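Local coordinates for protein lysine-sensitive aspartokinase 3 (Escherichia coli, PDB 2J0W) that catalyses the ATP-dependent phosphorylation of L-aspartate to 4-phospho-L-aspartate, the first step toward lysine, and is feedback-inhibited by lysine, at residues A[42-47]-A[65-70]; A[117-122]-A[182-187]. One frame throughout, in Å; residues are numbered along the deposited sequence.

Interaction 1 of 2, residues A[42-47]-A[65-70]; sequences AGITNL and DAIRNI. With ASP (aspartic acid), chain B.
Leu47 and Ile67 make the close part of this contact between helices 44-51 and 57-75. Their side chains run past each other in opposite directions, and Leu47 CB lies 3.7 Å from Ile67 CG1. With CG anti to the carbonyl carbon (chi1 -77°), Leu47 carries CD1 to within 3.7 Å of Ala66 CB. Ile67 also touches Leu92 of helix 82-102. The Ile70 end is looser. Ile44 CD1 passes alongside Ile70, 4.0 Å from its CD1, while Ile70 CD1 lies 3.8 Å from the carbonyl O of Ala42. Ile44 and Ile67 are buried, whereas the partly exposed Ala42, Leu47, Ala66 and Ile70 form the solvent side. Gly43 is the N-cap of helix 44-51. Its positive phi (84°) suits glycine, because a CB would collide with the carbonyl O of Ala42. The CB of Thr45 is turned away from helix 57-75, and its OG1 lies in the substrate pocket of the amino acid kinase domain. There the amino N of the bound aspartate donates to Thr45 OG1 at 3.0 Å. No hydrogen bond joins the segments: the contact is apolar, while Thr45, on another side of helix 44-51, offers its hydroxyl to the substrate.

Interaction 2 of 2, residues A[117-122]-A[182-187]; sequences HGELMS and QGFIGS. With ASP (aspartic acid), chain B.
Glu119 OE2 takes a hydrogen bond of 3.0 Å from the amino N of the bound aspartate. The backbone N of Ala40 adds a weak second bond to the same oxygen. The glutamate reaches the ligand through an unusual first torsion, nearly eclipsed at chi1 -8°, followed by a bend at chi2. Its stem passes close to the other segment: Glu119 CB lies 3.4 Å from Gln182 CB, and Glu119 CG lies 3.6 Å from the carbonyl O of Gly183. Glu119 CG also slides past Ile185, whose CG2 is 4.1 Å away.

The contact joins helix 108-131 to the turn after strand 178-182, a strand of the central mixed sheet of the amino acid kinase fold. This turn leads into the short strand 185-187 and carries Phe184 to the substrate. Phe184 CG is anti to its backbone N (chi1 177°), which lays one ring face against the ligand. The CA of the bound aspartate stands 3.7 Å above the plane, over the ring centre. The Glu119 carboxylate comes to the ring obliquely, with OE1 3.7 Å from Phe184 CD2 and the two planes 64° apart. Replacing Phe184 with an alanine would probably open a gap beside the substrate backbone and leave the Glu119 carboxylate without its neighbour on that side.

Farther from the ligand, Leu120 CD2 packs on Gln182 CD at 4.2 Å. The amide oxygen of Gln182, OE1, is satisfied by the backbone N of Val142, and Trp139 touches both side chains.

From the N terminus, the chain leaves strand 33-38 and enters helix 44-51. Interaction 1 closes first, over a short, mostly helical loop of 17 residues, and pairs that helix with helix 57-75. Interaction 2 opens later and spans 59 residues, bringing helix 108-131 against the turn between strands 178-182 and 185-187. The two loops are in series; they neither nest nor cross. They meet in space, where Ile44 CG2 packs on Gly118 CA at 3.6 Å. Both border the bound aspartate. Interaction 1 ties two helices together; interaction 2 ties a third helix to the end of a central strand.

Interaction 1 of 2, residues A[42-47]-A[65-70]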
ATOM      1  N   ALA A  42     -15.203  -7.376 -36.100  1.00 36.95           N
ATOM      2  CA  ALA A  42     -13.815  -6.960 -35.939  1.00 35.12           C
ATOM      3  C   ALA A  42     -13.547  -5.661 -36.681  1.00 38.52           C
ATOM      4  O   ALA A  42     -13.988  -5.502 -37.818  1.00 41.55           O
ATOM      5  CB  ALA A  42     -12.894  -8.043 -36.456  1.00 36.56           C
ATOM      6  N   GLY A  43     -12.845  -4.734 -36.027  1.00 38.73           N
ATOM      7  CA  GLY A  43     -12.506  -3.457 -36.643  1.00 37.79           C
ATOM      8  C   GLY A  43     -13.545  -2.342 -36.589  1.00 41.94           C
ATOM      9  O   GLY A  43     -13.189  -1.163 -36.577  1.00 43.86           O
ATOM     10  N   ILE A  44     -14.826  -2.697 -36.563  1.00 40.89           N
ATOM     11  CA  ILE A  44     -15.877  -1.691 -36.532  1.00 42.99           C
ATOM     12  C   ILE A  44     -15.734  -0.684 -35.394  1.00 45.17           C
ATOM     13  O   ILE A  44     -15.668   0.521 -35.632  1.00 47.75           O
ATOM     14  CB  ILE A  44     -17.289  -2.345 -36.465  1.00 45.07           C
ATOM     15  CG1 ILE A  44     -17.601  -3.021 -37.798  1.00 55.14           C
ATOM     16  CG2 ILE A  44     -18.362  -1.292 -36.213  1.00 38.08           C
ATOM     17  CD1 ILE A  44     -17.569  -2.053 -38.992  1.00 54.10           C
ATOM     18  N   THR A  45     -15.663  -1.166 -34.160  1.00 45.82           N
ATOM     19  CA  THR A  45     -15.561  -0.259 -33.025  1.00 41.66           C
ATOM     20  C   THR A  45     -14.388   0.707 -33.117  1.00 36.84           C
ATOM     21  O   THR A  45     -14.551   1.889 -32.808  1.00 34.74           O
ATOM     22  CB  THR A  45     -15.523  -1.036 -31.687  1.00 42.10           C
ATOM     23  OG1 THR A  45     -16.775  -1.713 -31.507  1.00 45.72           O
ATOM     24  CG2 THR A  45     -15.314  -0.080 -30.504  1.00 28.92           C
ATOM     25  N   ASN A  46     -13.214   0.227 -33.535  1.00 36.40           N
ATOM     26  CA  ASN A  46     -12.057   1.123 -33.658  1.00 36.63           C
ATOM     27  C   ASN A  46     -12.333   2.173 -34.746  1.00 35.59           C
ATOM     28  O   ASN A  46     -12.010   3.352 -34.591  1.00 33.45           O
ATOM     29  CB  ASN A  46     -10.771   0.372 -34.031  1.00 34.04           C
ATOM     30  CG  ASN A  46     -10.339  -0.643 -32.976  1.00 45.65           C
ATOM     31  OD1 ASN A  46     -10.539  -0.458 -31.771  1.00 38.36           O
ATOM     32  ND2 ASN A  46      -9.717  -1.719 -33.438  1.00 34.56           N
ATOM     33  N   LEU A  47     -12.922   1.748 -35.853  1.00 35.62           N
ATOM     34  CA  LEU A  47     -13.213   2.703 -36.911  1.00 43.41           C
ATOM     35  C   LEU A  47     -14.156   3.760 -36.345  1.00 43.53           C
ATOM     36  O   LEU A  47     -13.881   4.967 -36.425  1.00 42.75           O
ATOM     37  CB  LEU A  47     -13.837   1.990 -38.117  1.00 44.81           C
ATOM     38  CG  LEU A  47     -12.785   1.231 -38.943  1.00 48.03           C
ATOM     39  CD1 LEU A  47     -13.440   0.355 -40.016  1.00 43.78           C
ATOM     40  CD2 LEU A  47     -11.839   2.252 -39.576  1.00 42.01           C
ATOM     41  N   ASP A  65     -16.080   4.293 -45.375  1.00 47.31           N
ATOM     42  CA  ASP A  65     -16.102   3.277 -46.405  1.00 50.08           C
ATOM     43  C   ASP A  65     -15.611   1.946 -45.871  1.00 48.89           C
ATOM     44  O   ASP A  65     -16.139   0.882 -46.219  1.00 47.41           O
ATOM     45  CB  ASP A  65     -15.265   3.698 -47.602  1.00 62.59           C
ATOM     46  CG  ASP A  65     -16.120   4.151 -48.767  1.00 79.84           C
ATOM     47  OD1 ASP A  65     -17.133   3.476 -49.066  1.00 78.66           O
ATOM     48  OD2 ASP A  65     -15.772   5.174 -49.391  1.00 91.16           O
ATOM     49  N   ALA A  66     -14.590   1.996 -45.029  1.00 45.25           N
ATOM     50  CA  ALA A  66     -14.086   0.767 -44.448  1.00 43.44           C
ATOM     51  C   ALA A  66     -15.256   0.187 -43.630  1.00 45.67           C
ATOM     52  O   ALA A  66     -15.445  -1.025 -43.556  1.00 47.85           O
ATOM     53  CB  ALA A  66     -12.862   1.060 -43.558  1.00 24.66           C
ATOM     54  N   ILE A  67     -16.058   1.060 -43.033  1.00 44.94           N
ATOM     55  CA  ILE A  67     -17.202   0.601 -42.258  1.00 48.59           C
ATOM     56  C   ILE A  67     -18.272   0.005 -43.176  1.00 50.91           C
ATOM     57  O   ILE A  67     -18.795  -1.080 -42.898  1.00 52.51           O
ATOM     58  CB  ILE A  67     -17.803   1.748 -41.411  1.00 47.32           C
ATOM     59  CG1 ILE A  67     -16.840   2.077 -40.269  1.00 32.46           C
ATOM     60  CG2 ILE A  67     -19.186   1.362 -40.884  1.00 33.93           C
ATOM     61  CD1 ILE A  67     -17.330   3.171 -39.363  1.00 36.49           C
ATOM     62  N   ARG A  68     -18.599   0.696 -44.267  1.00 48.28           N
ATOM     63  CA  ARG A  68     -19.600   0.162 -45.190  1.00 48.84           C
ATOM     64  C   ARG A  68     -19.140  -1.143 -45.850  1.00 49.73           C
ATOM     65  O   ARG A  68     -19.940  -2.068 -46.029  1.00 51.78           O
ATOM     66  CB  ARG A  68     -19.951   1.176 -46.285  1.00 52.77           C
ATOM     67  CG  ARG A  68     -20.658   0.522 -47.472  1.00 54.87           C
ATOM     68  CD  ARG A  68     -20.995   1.480 -48.594  1.00 57.91           C
ATOM     69  NE  ARG A  68     -22.310   2.084 -48.414  1.00 75.54           N
ATOM     70  CZ  ARG A  68     -22.547   3.156 -47.665  1.00 84.17           C
ATOM     71  NH1 ARG A  68     -21.550   3.751 -47.024  1.00 86.70           N
ATOM     72  NH2 ARG A  68     -23.782   3.632 -47.555  1.00 84.19           N
ATOM     73  N   ASN A  69     -17.866  -1.231 -46.224  1.00 44.89           N
ATOM     74  CA  ASN A  69     -17.399  -2.458 -46.851  1.00 46.78           C
ATOM     75  C   ASN A  69     -17.716  -3.656 -45.955  1.00 48.28           C
ATOM     76  O   ASN A  69     -18.517  -4.515 -46.322  1.00 49.31           O
ATOM     77  CB  ASN A  69     -15.896  -2.393 -47.133  1.00 47.87           C
ATOM     78  CG  ASN A  69     -15.549  -1.459 -48.297  1.00 56.14           C
ATOM     79  OD1 ASN A  69     -14.378  -1.132 -48.505  1.00 57.65           O
ATOM     80  ND2 ASN A  69     -16.560  -1.034 -49.059  1.00 50.75           N
ATOM     81  N   ILE A  70     -17.101  -3.694 -44.777  1.00 47.42           N
ATOM     82  CA  ILE A  70     -17.298  -4.785 -43.820  1.00 48.60           C
ATOM     83  C   ILE A  70     -18.751  -5.263 -43.701  1.00 48.63           C
ATOM     84  O   ILE A  70     -19.014  -6.465 -43.614  1.00 46.47           O
ATOM     85  CB  ILE A  70     -16.767  -4.378 -42.410  1.00 46.82           C
ATOM     86  CG1 ILE A  70     -15.239  -4.364 -42.425  1.00 35.66           C
ATOM     87  CG2 ILE A  70     -17.277  -5.337 -41.344  1.00 34.80           C
ATOM     88  CD1 ILE A  70     -14.627  -3.768 -41.183  1.00 22.54           C
TER
HETATM   89  N   ASP B 502     -17.442  -3.695 -29.335  1.00 42.44           N
HETATM   90  CA  ASP B 502     -16.753  -3.194 -28.148  1.00 41.90           C
HETATM   91  C   ASP B 502     -15.251  -3.128 -28.501  1.00 39.52           C
HETATM   92  O   ASP B 502     -14.914  -3.316 -29.696  1.00 41.29           O
HETATM   93  CB  ASP B 502     -17.069  -4.119 -26.932  1.00 43.10           C
HETATM   94  CG  ASP B 502     -16.503  -5.555 -26.975  1.00 49.88           C
HETATM   95  OD1 ASP B 502     -15.809  -5.901 -27.982  1.00 40.29           O
HETATM   96  OD2 ASP B 502     -16.751  -6.352 -25.999  1.00 53.01           O
HETATM   97  OXT ASP B 502     -14.412  -2.924 -27.558  1.00 42.23           O

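Interaction 2 of 2, residues A[117-122]-A[182-187]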
ATOM      1  N   HIS A 117     -23.594   2.112 -32.697  1.00 42.10           N
ATOM      2  CA  HIS A 117     -23.991   1.591 -34.011  1.00 40.81           C
ATOM      3  C   HIS A 117     -23.355   0.269 -34.487  1.00 43.58           C
ATOM      4  O   HIS A 117     -23.977  -0.465 -35.262  1.00 45.94           O
ATOM      5  CB  HIS A 117     -23.785   2.674 -35.073  1.00 33.65           C
ATOM      6  CG  HIS A 117     -24.795   3.778 -34.997  1.00 43.69           C
ATOM      7  ND1 HIS A 117     -24.861   4.655 -33.935  1.00 41.42           N
ATOM      8  CD2 HIS A 117     -25.826   4.102 -35.813  1.00 38.78           C
ATOM      9  CE1 HIS A 117     -25.891   5.467 -34.098  1.00 33.85           C
ATOM     10  NE2 HIS A 117     -26.493   5.151 -35.230  1.00 40.91           N
ATOM     11  N   GLY A 118     -22.139  -0.040 -34.030  1.00 41.57           N
ATOM     12  CA  GLY A 118     -21.467  -1.272 -34.431  1.00 39.48           C
ATOM     13  C   GLY A 118     -22.226  -2.531 -34.041  1.00 41.68           C
ATOM     14  O   GLY A 118     -22.559  -3.368 -34.894  1.00 41.99           O
ATOM     15  N   GLU A 119     -22.513  -2.679 -32.752  1.00 40.88           N
ATOM     16  CA  GLU A 119     -23.260  -3.846 -32.295  1.00 41.70           C
ATOM     17  C   GLU A 119     -24.695  -3.821 -32.840  1.00 41.52           C
ATOM     18  O   GLU A 119     -25.361  -4.849 -32.894  1.00 44.35           O
ATOM     19  CB  GLU A 119     -23.281  -3.935 -30.767  1.00 38.60           C
ATOM     20  CG  GLU A 119     -22.384  -2.946 -30.019  1.00 51.72           C
ATOM     21  CD  GLU A 119     -20.904  -3.120 -30.283  1.00 45.44           C
ATOM     22  OE1 GLU A 119     -20.294  -2.183 -30.828  1.00 53.24           O
ATOM     23  OE2 GLU A 119     -20.346  -4.180 -29.941  1.00 56.77           O
ATOM     24  N   LEU A 120     -25.188  -2.660 -33.247  1.00 41.27           N
ATOM     25  CA  LEU A 120     -26.529  -2.637 -33.817  1.00 43.17           C
ATOM     26  C   LEU A 120     -26.494  -3.327 -35.183  1.00 45.94           C
ATOM     27  O   LEU A 120     -27.304  -4.212 -35.460  1.00 46.50           O
ATOM     28  CB  LEU A 120     -27.054  -1.203 -33.953  1.00 37.38           C
ATOM     29  CG  LEU A 120     -27.580  -0.606 -32.635  1.00 44.32           C
ATOM     30  CD1 LEU A 120     -27.986   0.840 -32.818  1.00 37.32           C
ATOM     31  CD2 LEU A 120     -28.768  -1.420 -32.149  1.00 40.49           C
ATOM     32  N   MET A 121     -25.544  -2.942 -36.030  1.00 44.63           N
ATOM     33  CA  MET A 121     -25.450  -3.554 -37.354  1.00 45.00           C
ATOM     34  C   MET A 121     -25.122  -5.042 -37.286  1.00 46.29           C
ATOM     35  O   MET A 121     -25.705  -5.828 -38.012  1.00 52.24           O
ATOM     36  CB  MET A 121     -24.408  -2.829 -38.222  1.00 29.38           C
ATOM     37  CG  MET A 121     -24.837  -1.427 -38.616  1.00 41.82           C
ATOM     38  SD  MET A 121     -23.473  -0.430 -39.206  1.00 52.36           S
ATOM     39  CE  MET A 121     -23.563  -0.763 -40.915  1.00 61.03           C
ATOM     40  N   SER A 122     -24.208  -5.437 -36.410  1.00 46.63           N
ATOM     41  CA  SER A 122     -23.856  -6.850 -36.309  1.00 47.67           C
ATOM     42  C   SER A 122     -25.039  -7.725 -35.884  1.00 47.29           C
ATOM     43  O   SER A 122     -25.287  -8.745 -36.505  1.00 47.29           O
ATOM     44  CB  SER A 122     -22.683  -7.051 -35.342  1.00 46.24           C
ATOM     45  OG  SER A 122     -23.063  -6.783 -34.003  1.00 48.78           O
ATOM     46  N   GLN A 182     -27.440  -6.907 -28.343  1.00 42.31           N
ATOM     47  CA  GLN A 182     -26.066  -6.400 -28.311  1.00 41.17           C
ATOM     48  C   GLN A 182     -25.421  -6.130 -26.961  1.00 40.09           C
ATOM     49  O   GLN A 182     -26.047  -5.601 -26.047  1.00 45.81           O
ATOM     50  CB  GLN A 182     -25.987  -5.127 -29.160  1.00 42.86           C
ATOM     51  CG  GLN A 182     -27.125  -4.146 -28.938  1.00 32.44           C
ATOM     52  CD  GLN A 182     -28.456  -4.631 -29.477  1.00 44.95           C
ATOM     53  OE1 GLN A 182     -29.511  -4.304 -28.928  1.00 45.10           O
ATOM     54  NE2 GLN A 182     -28.421  -5.404 -30.558  1.00 49.04           N
ATOM     55  N   GLY A 183     -24.154  -6.492 -26.829  1.00 38.08           N
ATOM     56  CA  GLY A 183     -23.473  -6.226 -25.577  1.00 42.68           C
ATOM     57  C   GLY A 183     -22.788  -4.877 -25.705  1.00 47.96           C
ATOM     58  O   GLY A 183     -22.907  -4.232 -26.751  1.00 47.65           O
ATOM     59  N   PHE A 184     -22.097  -4.446 -24.649  1.00 47.88           N
ATOM     60  CA  PHE A 184     -21.350  -3.185 -24.653  1.00 46.80           C
ATOM     61  C   PHE A 184     -22.159  -1.883 -24.517  1.00 48.08           C
ATOM     62  O   PHE A 184     -21.637  -0.881 -24.003  1.00 51.69           O
ATOM     63  CB  PHE A 184     -20.498  -3.131 -25.923  1.00 44.12           C
ATOM     64  CG  PHE A 184     -19.721  -1.864 -26.098  1.00 41.90           C
ATOM     65  CD1 PHE A 184     -18.821  -1.443 -25.123  1.00 43.36           C
ATOM     66  CD2 PHE A 184     -19.789  -1.156 -27.299  1.00 42.00           C
ATOM     67  CE1 PHE A 184     -17.978  -0.338 -25.345  1.00 42.32           C
ATOM     68  CE2 PHE A 184     -18.948  -0.043 -27.540  1.00 36.48           C
ATOM     69  CZ  PHE A 184     -18.038   0.362 -26.561  1.00 31.70           C
ATOM     70  N   ILE A 185     -23.415  -1.885 -24.964  1.00 41.45           N
ATOM     71  CA  ILE A 185     -24.226  -0.676 -24.891  1.00 41.25           C
ATOM     72  C   ILE A 185     -25.382  -0.679 -23.896  1.00 41.51           C
ATOM     73  O   ILE A 185     -25.858  -1.732 -23.461  1.00 39.87           O
ATOM     74  CB  ILE A 185     -24.820  -0.309 -26.257  1.00 40.57           C
ATOM     75  CG1 ILE A 185     -25.864  -1.346 -26.674  1.00 37.64           C
ATOM     76  CG2 ILE A 185     -23.716  -0.240 -27.292  1.00 43.98           C
ATOM     77  CD1 ILE A 185     -26.563  -1.006 -27.983  1.00 26.47           C
ATOM     78  N   GLY A 186     -25.825   0.527 -23.553  1.00 40.33           N
ATOM     79  CA  GLY A 186     -26.929   0.688 -22.630  1.00 43.02           C
ATOM     80  C   GLY A 186     -27.570   2.043 -22.843  1.00 44.12           C
ATOM     81  O   GLY A 186     -27.229   2.743 -23.793  1.00 45.33           O
ATOM     82  N   SER A 187     -28.503   2.410 -21.968  1.00 43.31           N
ATOM     83  CA  SER A 187     -29.167   3.704 -22.058  1.00 45.11           C
ATOM     84  C   SER A 187     -29.268   4.263 -20.662  1.00 44.85           C
ATOM     85  O   SER A 187     -29.550   3.541 -19.712  1.00 47.75           O
ATOM     86  CB  SER A 187     -30.566   3.572 -22.672  1.00 50.14           C
ATOM     87  OG  SER A 187     -31.383   2.706 -21.906  1.00 62.88           O
TER
HETATM   88  N   ASP B 502     -17.442  -3.695 -29.335  1.00 42.44           N
HETATM   89  CA  ASP B 502     -16.753  -3.194 -28.148  1.00 41.90           C
HETATM   90  C   ASP B 502     -15.251  -3.128 -28.501  1.00 39.52           C
HETATM   91  O   ASP B 502     -14.914  -3.316 -29.696  1.00 41.29           O
HETATM   92  CB  ASP B 502     -17.069  -4.119 -26.932  1.00 43.10           C
HETATM   93  CG  ASP B 502     -16.503  -5.555 -26.975  1.00 49.88           C
HETATM   94  OD1 ASP B 502     -15.809  -5.901 -27.982  1.00 40.29           O
HETATM   95  OD2 ASP B 502     -16.751  -6.352 -25.999  1.00 53.01           O
HETATM   96  OXT ASP B 502     -14.412  -2.924 -27.558  1.00 42.23           O